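YohF (Salmonella typhimurium, PDB 6WON) probably works as an oxidoreductase of the short-chain dehydrogenase/reductase family, with acetoin as its presumed substrate. Local coordinates at residues 105-108 / 109-113; 139-142 / 143-147; 160-163 / 164-168. All coordinates share one frame; numbering follows the deposited sequence.

Interaction 1 (105-108 / 109-113); sequences QWRQ and IFTVD
Trp106 overlaps Phe110 one helical turn on: Phe110 CE1 stands over one face of the indole, offset toward its rim, and lies 3.4 Å from Trp106 CZ2. The two side chains run alongside each other, and the ring planes are inclined by 37°, an oblique aromatic pair. Trp106 O meets the edge of the Phe110 ring in its plane, 3.3 Å from Phe110 CD1. The indole faces the second subunit: Trp106 NE1 bonds Asp115 OD1 of that chain, and the ring stacks on Phe118 of the same neighbour.

Arg107 bends at chi2 (-97°) and chi3 (61°), which curls its guanidinium back across the next turn. Arg107 NH2 comes within 3.4 Å of Phe110 CB and makes a salt bridge to Asp115 of its own chain. Arg107 NH1 donates a hydrogen bond to a water in the guanidinium plane, and that water donates to Thr111 OG1 at 2.8 Å. Thr111 OG1 in turn donates to Arg107 O at 2.7 Å, while Thr111 N reaches the same oxygen from the opposite face of the carbonyl plane. Beyond, Ile109 CD1 rests 3.6 Å from Gln105 CG. These are i to i+3 and i to i+4 contacts along helix 103-131, and the aromatic pair lies on the helix-to-helix subunit interface familiar from short-chain dehydrogenases.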
loop_
_atom_site.group_PDB
_atom_site.type_symbol
_atom_site.label_atom_id
_atom_site.label_comp_id
_atom_site.label_asym_id
_atom_site.label_seq_id
_atom_site.Cartn_x
_atom_site.Cartn_y
_atom_site.Cartn_z
ATOM N N GLN B 105 29.512 -0.683 -3.020
ATOM C CA GLN B 105 28.707 -0.231 -1.899
ATOM C C GLN B 105 27.274 -0.729 -2.017
ATOM O O GLN B 105 26.673 -1.146 -1.018
ATOM C CB GLN B 105 28.744 1.288 -1.824
ATOM C CG GLN B 105 27.941 1.835 -0.671
ATOM C CD GLN B 105 28.217 3.298 -0.422
ATOM O OE1 GLN B 105 28.356 4.093 -1.364
ATOM N NE2 GLN B 105 28.321 3.665 0.850
ATOM N N TRP B 106 26.711 -0.684 -3.229
ATOM C CA TRP B 106 25.397 -1.275 -3.480
ATOM C C TRP B 106 25.368 -2.724 -3.009
ATOM O O TRP B 106 24.460 -3.142 -2.276
ATOM C CB TRP B 106 25.071 -1.173 -4.982
ATOM C CG TRP B 106 23.834 -1.881 -5.433
ATOM C CD1 TRP B 106 23.742 -3.161 -5.909
ATOM C CD2 TRP B 106 22.499 -1.338 -5.487
ATOM N NE1 TRP B 106 22.434 -3.452 -6.240
ATOM C CE2 TRP B 106 21.654 -2.353 -5.985
ATOM C CE3 TRP B 106 21.940 -0.106 -5.134
ATOM C CZ2 TRP B 106 20.276 -2.167 -6.155
ATOM C CZ3 TRP B 106 20.571 0.079 -5.305
ATOM C CH2 TRP B 106 19.756 -0.948 -5.809
ATOM N N ARG B 107 26.386 -3.500 -3.386
ATOM C CA ARG B 107 26.400 -4.911 -3.018
ATOM C C ARG B 107 26.633 -5.093 -1.526
ATOM O O ARG B 107 26.063 -5.999 -0.910
ATOM C CB ARG B 107 27.472 -5.655 -3.813
ATOM C CG ARG B 107 27.087 -5.912 -5.260
ATOM C CD ARG B 107 26.520 -7.305 -5.441
ATOM N NE ARG B 107 25.308 -7.527 -4.649
ATOM C CZ ARG B 107 25.226 -8.324 -3.581
ATOM N NH1 ARG B 107 26.288 -9.018 -3.156
ATOM N NH2 ARG B 107 24.066 -8.446 -2.952
ATOM N N GLN B 108 27.486 -4.256 -0.933
ATOM C CA GLN B 108 27.746 -4.361 0.500
ATOM C C GLN B 108 26.469 -4.125 1.310
ATOM O O GLN B 108 26.185 -4.863 2.262
ATOM C CB GLN B 108 28.841 -3.370 0.898
ATOM C CG GLN B 108 29.232 -3.422 2.358
ATOM C CD GLN B 108 28.643 -2.265 3.161
ATOM O OE1 GLN B 108 27.936 -2.475 4.149
ATOM N NE2 GLN B 108 28.930 -1.034 2.731
ATOM N N ILE B 109 25.670 -3.123 0.927
ATOM C CA ILE B 109 24.431 -2.842 1.652
ATOM C C ILE B 109 23.441 -3.997 1.504
ATOM O O ILE B 109 22.808 -4.421 2.481
ATOM C CB ILE B 109 23.837 -1.500 1.180
ATOM C CG1 ILE B 109 24.721 -0.351 1.681
ATOM C CG2 ILE B 109 22.407 -1.346 1.659
ATOM C CD1 ILE B 109 24.778 0.855 0.738
ATOM N N PHE B 110 23.309 -4.550 0.295
ATOM C CA PHE B 110 22.417 -5.702 0.136
ATOM C C PHE B 110 22.923 -6.905 0.927
ATOM O O PHE B 110 22.123 -7.666 1.491
ATOM C CB PHE B 110 22.250 -6.051 -1.339
ATOM C CG PHE B 110 21.105 -5.323 -1.996
ATOM C CD1 PHE B 110 21.241 -3.999 -2.373
ATOM C CD2 PHE B 110 19.896 -5.957 -2.210
ATOM C CE1 PHE B 110 20.174 -3.314 -2.962
ATOM C CE2 PHE B 110 18.833 -5.290 -2.813
ATOM C CZ PHE B 110 18.973 -3.962 -3.181
ATOM N N THR B 111 24.248 -7.068 1.002
ATOM C CA THR B 111 24.834 -8.180 1.749
ATOM C C THR B 111 24.382 -8.163 3.208
ATOM O O THR B 111 23.876 -9.168 3.723
ATOM C CB THR B 111 26.355 -8.121 1.636
ATOM O OG1 THR B 111 26.723 -8.352 0.275
ATOM C CG2 THR B 111 27.045 -9.186 2.539
ATOM N N VAL B 112 24.511 -7.011 3.875
ATOM C CA VAL B 112 24.191 -6.934 5.298
ATOM C C VAL B 112 22.688 -6.784 5.548
ATOM O O VAL B 112 22.185 -7.216 6.598
ATOM C CB VAL B 112 24.976 -5.787 5.963
ATOM C CG1 VAL B 112 26.473 -6.067 5.933
ATOM C CG2 VAL B 112 24.669 -4.470 5.287
ATOM N N ASP B 113 21.942 -6.184 4.619
ATOM C CA ASP B 113 20.568 -5.808 4.922
ATOM C C ASP B 113 19.517 -6.760 4.365
ATOM O O ASP B 113 18.353 -6.652 4.767
ATOM C CB ASP B 113 20.285 -4.391 4.425
ATOM C CG ASP B 113 21.019 -3.343 5.241
ATOM O OD1 ASP B 113 21.523 -3.683 6.333
ATOM O OD2 ASP B 113 21.107 -2.187 4.799
HETATM O O HOH W 1 26.181 -10.885 -0.670
#

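Interaction 2 (139-142 / 143-147); sequences NITS and VHEHT
Thr141 and Glu145 are joined by a short hydrogen bond, Thr141 OG1 donating to Glu145 OE1 at 2.6 Å and meeting it nearly in line with the carboxylate C-O bond. Thr141 holds its hydroxyl between the backbone N and the carbonyl carbon (chi1 63°), while the glutamate chain stretches out, CG anti to its own N, to bring OE1 across. Thr141 CB and CG2 also lie against that oxygen. One residue on, the chain folds into the 3-10 segment 143-145: Glu145 N donates to Ser142 O at 2.9 Å, from well above the carbonyl plane (61° out). Ser142 OG sits 3.2 Å from His144 CD2; its bond with His144 N is doubtful, since that nitrogen is placed too close to a neighbour.

The next shell fixes the turn. His144 ND1 donates to Thr147 O at 2.9 Å, within the imidazole plane, and Val143 CG2 covers the centre of one face of that ring, 3.7 Å above it. Val143 O takes two donors, His146 N and Thr147 N. Further out, Lys159 NZ bonds Thr141 O, and Tyr155 packs on Ser142 and His144; Tyr155 and Lys159 fit the YxxxK signature of classical short-chain dehydrogenases, and Ser142 lies beside it.

Glu145 OE1 has a second partner in Ser238 OG, which also bonds His146 NE2. Two hydroxyl partners on one buried carboxylate oxygen would be expected to stabilise negative charge there and to fix the rotation of the group.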
loop_
_atom_site.group_PDB
_atom_site.type_symbol
_atom_site.label_atom_id
_atom_site.label_comp_id
_atom_site.label_asym_id
_atom_site.label_seq_id
_atom_site.Cartn_x
_atom_site.Cartn_y
_atom_site.Cartn_z
ATOM N N ASN B 139 11.340 -10.214 10.876
ATOM C CA ASN B 139 12.368 -9.478 10.152
ATOM C C ASN B 139 12.224 -8.005 10.513
ATOM O O ASN B 139 11.173 -7.406 10.257
ATOM C CB ASN B 139 12.237 -9.679 8.642
ATOM C CG ASN B 139 12.497 -11.111 8.212
ATOM O OD1 ASN B 139 13.441 -11.750 8.690
ATOM N ND2 ASN B 139 11.661 -11.626 7.289
ATOM N N ILE B 140 13.248 -7.434 11.142
ATOM C CA ILE B 140 13.234 -6.005 11.427
ATOM C C ILE B 140 13.567 -5.292 10.123
ATOM O O ILE B 140 14.691 -5.392 9.625
ATOM C CB ILE B 140 14.222 -5.618 12.532
ATOM C CG1 ILE B 140 14.018 -6.488 13.776
ATOM C CG2 ILE B 140 14.040 -4.141 12.892
ATOM C CD1 ILE B 140 12.689 -6.257 14.460
ATOM N N THR B 141 12.593 -4.585 9.556
ATOM C CA THR B 141 12.891 -3.810 8.359
ATOM C C THR B 141 13.010 -2.334 8.727
ATOM O O THR B 141 13.937 -1.958 9.452
ATOM C CB THR B 141 11.838 -4.062 7.278
ATOM O OG1 THR B 141 10.559 -3.624 7.739
ATOM C CG2 THR B 141 11.761 -5.565 6.971
ATOM N N SER B 142 12.077 -1.499 8.269
ATOM C CA SER B 142 12.130 -0.054 8.481
ATOM C C SER B 142 10.911 0.541 7.785
ATOM O O SER B 142 10.302 -0.106 6.928
ATOM C CB SER B 142 13.419 0.556 7.913
ATOM O OG SER B 142 13.236 1.900 7.508
ATOM N N VAL B 143 10.559 1.778 8.149
ATOM C CA VAL B 143 9.572 2.476 7.326
ATOM C C VAL B 143 10.031 2.529 5.880
ATOM O O VAL B 143 9.203 2.613 4.966
ATOM C CB VAL B 143 9.277 3.897 7.832
ATOM C CG1 VAL B 143 8.511 3.834 9.126
ATOM C CG2 VAL B 143 10.581 4.730 7.973
ATOM N N HIS B 144 11.342 2.427 5.643
ATOM C CA HIS B 144 11.854 2.494 4.283
ATOM C C HIS B 144 11.738 1.175 3.529
ATOM O O HIS B 144 12.205 1.086 2.382
ATOM C CB HIS B 144 13.283 3.015 4.334
ATOM C CG HIS B 144 13.372 4.344 5.019
ATOM N ND1 HIS B 144 12.754 5.470 4.517
ATOM C CD2 HIS B 144 13.930 4.711 6.199
ATOM C CE1 HIS B 144 12.966 6.485 5.340
ATOM N NE2 HIS B 144 13.685 6.051 6.361
ATOM N N GLU B 145 11.118 0.163 4.134
ATOM C CA GLU B 145 10.512 -0.921 3.358
ATOM C C GLU B 145 9.363 -0.414 2.485
ATOM O O GLU B 145 8.957 -1.106 1.541
ATOM C CB GLU B 145 9.997 -2.017 4.313
ATOM C CG GLU B 145 9.276 -3.198 3.653
ATOM C CD GLU B 145 8.489 -4.056 4.634
ATOM O OE1 GLU B 145 8.804 -4.061 5.850
ATOM O OE2 GLU B 145 7.555 -4.751 4.182
ATOM N N HIS B 146 8.845 0.789 2.772
ATOM C CA HIS B 146 7.631 1.310 2.157
ATOM C C HIS B 146 7.801 2.658 1.476
ATOM O O HIS B 146 7.092 2.930 0.493
ATOM C CB HIS B 146 6.513 1.427 3.217
ATOM C CG HIS B 146 6.259 0.151 3.953
ATOM N ND1 HIS B 146 5.630 -0.928 3.367
ATOM C CD2 HIS B 146 6.593 -0.244 5.206
ATOM C CE1 HIS B 146 5.576 -1.928 4.230
ATOM N NE2 HIS B 146 6.151 -1.539 5.354
ATOM N N THR B 147 8.705 3.507 1.959
ATOM C CA THR B 147 8.845 4.865 1.447
ATOM C C THR B 147 10.336 5.177 1.412
ATOM O O THR B 147 11.092 4.648 2.234
ATOM C CB THR B 147 8.066 5.870 2.328
ATOM O OG1 THR B 147 8.172 7.207 1.805
ATOM C CG2 THR B 147 8.579 5.844 3.786
#

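Interaction 3 (160-163 / 164-168); sequences HALG and GLTKS
The backbone of 160-168 is regular alpha helix, each N-H from Gly164 to Lys167 bonding the carbonyl four residues back, with Gly164 N 3.0 Å from His160 O and Leu165 N 2.9 Å from Ala161 O.

Thr166 adds a second bond to one of these carbonyls. With its hydroxyl anti to the carbonyl carbon and beside the backbone N (chi1 -61°), Thr166 OG1 turns back along the helix and donates to Leu162 O at 2.8 Å. Thr166 N, 2.9 Å from the same oxygen, comes from the other face of the carbonyl plane. Leu162 O is thus gripped from two sides by one residue. The hydroxyl oxygen of Thr166 is also held by Asn139 ND2, from strand 135-140, so a buried polar atom is well provided for.

Leu162 and Leu165 meet obliquely through their branch ends, Leu162 CD1 4.0 Å from Leu165 CD2, a light apolar touch. Lys167 runs fully extended beyond CG, and its CG passes 3.6 Å from Gly163 O before the chain leaves the helix. Its ammonium finds partners in the second subunit, where Lys167 NZ bonds His146 O and His160 NE2. His160 of this chain answers symmetrically through NE2 to Lys167 of that subunit, while its ND1 bonds Thr156 O.

His160 of this chain packs on Gly164 of the second subunit. Within the chain, Ala161, Leu162 and Leu165 lean on helix 103-131 at Val114, Ala117 and Phe118, and Thr166 rests on Val180 and Ala182 of strand 178-185, the next strand of this beta-alpha-beta unit.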
loop_
_atom_site.group_PDB
_atom_site.type_symbol
_atom_site.label_atom_id
_atom_site.label_comp_id
_atom_site.label_asym_id
_atom_site.label_seq_id
_atom_site.Cartn_x
_atom_site.Cartn_y
_atom_site.Cartn_z
ATOM N N HIS B 160 13.023 -2.881 1.064
ATOM C CA HIS B 160 11.934 -3.363 0.212
ATOM C C HIS B 160 12.104 -4.840 -0.104
ATOM O O HIS B 160 11.140 -5.614 -0.045
ATOM C CB HIS B 160 11.881 -2.562 -1.096
ATOM C CG HIS B 160 11.112 -1.280 -0.997
ATOM N ND1 HIS B 160 11.534 -0.215 -0.225
ATOM C CD2 HIS B 160 9.954 -0.886 -1.583
ATOM C CE1 HIS B 160 10.667 0.777 -0.340
ATOM N NE2 HIS B 160 9.701 0.394 -1.158
ATOM N N ALA B 161 13.320 -5.237 -0.489
ATOM C CA ALA B 161 13.625 -6.649 -0.721
ATOM C C ALA B 161 13.258 -7.496 0.485
ATOM O O ALA B 161 12.630 -8.551 0.352
ATOM C CB ALA B 161 15.113 -6.825 -1.041
ATOM N N LEU B 162 13.667 -7.063 1.681
ATOM C CA LEU B 162 13.396 -7.879 2.861
ATOM C C LEU B 162 11.899 -7.960 3.125
ATOM O O LEU B 162 11.401 -8.986 3.609
ATOM C CB LEU B 162 14.151 -7.323 4.076
ATOM C CG LEU B 162 14.106 -8.126 5.387
ATOM C CD1 LEU B 162 14.264 -9.628 5.154
ATOM C CD2 LEU B 162 15.180 -7.626 6.353
ATOM N N GLY B 163 11.159 -6.904 2.781
ATOM C CA GLY B 163 9.712 -6.970 2.885
ATOM C C GLY B 163 9.119 -8.009 1.949
ATOM O O GLY B 163 8.240 -8.780 2.339
ATOM N N GLY B 164 9.608 -8.059 0.704
ATOM C CA GLY B 164 9.137 -9.082 -0.217
ATOM C C GLY B 164 9.445 -10.486 0.267
ATOM O O GLY B 164 8.597 -11.383 0.194
ATOM N N LEU B 165 10.661 -10.696 0.767
ATOM C CA LEU B 165 11.033 -12.009 1.280
ATOM C C LEU B 165 10.142 -12.406 2.449
ATOM O O LEU B 165 9.746 -13.573 2.576
ATOM C CB LEU B 165 12.505 -12.001 1.697
ATOM C CG LEU B 165 13.005 -13.261 2.406
ATOM C CD1 LEU B 165 12.965 -14.467 1.454
ATOM C CD2 LEU B 165 14.404 -13.021 2.967
ATOM N N THR B 166 9.813 -11.443 3.311
ATOM C CA THR B 166 8.912 -11.705 4.429
ATOM C C THR B 166 7.595 -12.311 3.943
ATOM O O THR B 166 7.117 -13.311 4.491
ATOM C CB THR B 166 8.658 -10.409 5.205
ATOM O OG1 THR B 166 9.897 -9.898 5.724
ATOM C CG2 THR B 166 7.718 -10.660 6.368
ATOM N N LYS B 167 6.992 -11.708 2.913
ATOM C CA LYS B 167 5.733 -12.224 2.377
ATOM C C LYS B 167 5.920 -13.614 1.784
ATOM O O LYS B 167 5.058 -14.489 1.944
ATOM C CB LYS B 167 5.177 -11.281 1.304
ATOM C CG LYS B 167 4.895 -9.850 1.765
ATOM C CD LYS B 167 4.626 -8.928 0.578
ATOM C CE LYS B 167 4.530 -7.460 1.026
ATOM N NZ LYS B 167 4.276 -6.558 -0.136
ATOM N N SER B 168 7.033 -13.827 1.082
ATOM C CA SER B 168 7.299 -15.134 0.486
ATOM C C SER B 168 7.464 -16.203 1.559
ATOM O O SER B 168 6.846 -17.268 1.487
ATOM C CB SER B 168 8.544 -15.054 -0.386
ATOM O OG SER B 168 8.213 -14.406 -1.599
#

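How the interactions relate
Following the chain, interaction 1 lies on helix 103-131, interaction 2 rounds the turn leaving strand 135-140, and interaction 3 lies on helix 153-173. Each joins two adjoining segments, so they come in series, neither nested nor crossed, and close no large loop. Interactions 1 and 2 stay apart, their nearest atoms about 6 Å distant. Interaction 3 touches both: Leu162 CD2 packs 3.7 Å from Asp113 O, and Gly163 CA lies 3.4 Å from Glu145 OE2. Helix 153-173 therefore touches both helix 103-131 and the turn that follows strand 135-140 in this Rossmann-type fold, and all three contacts also reach the second subunit.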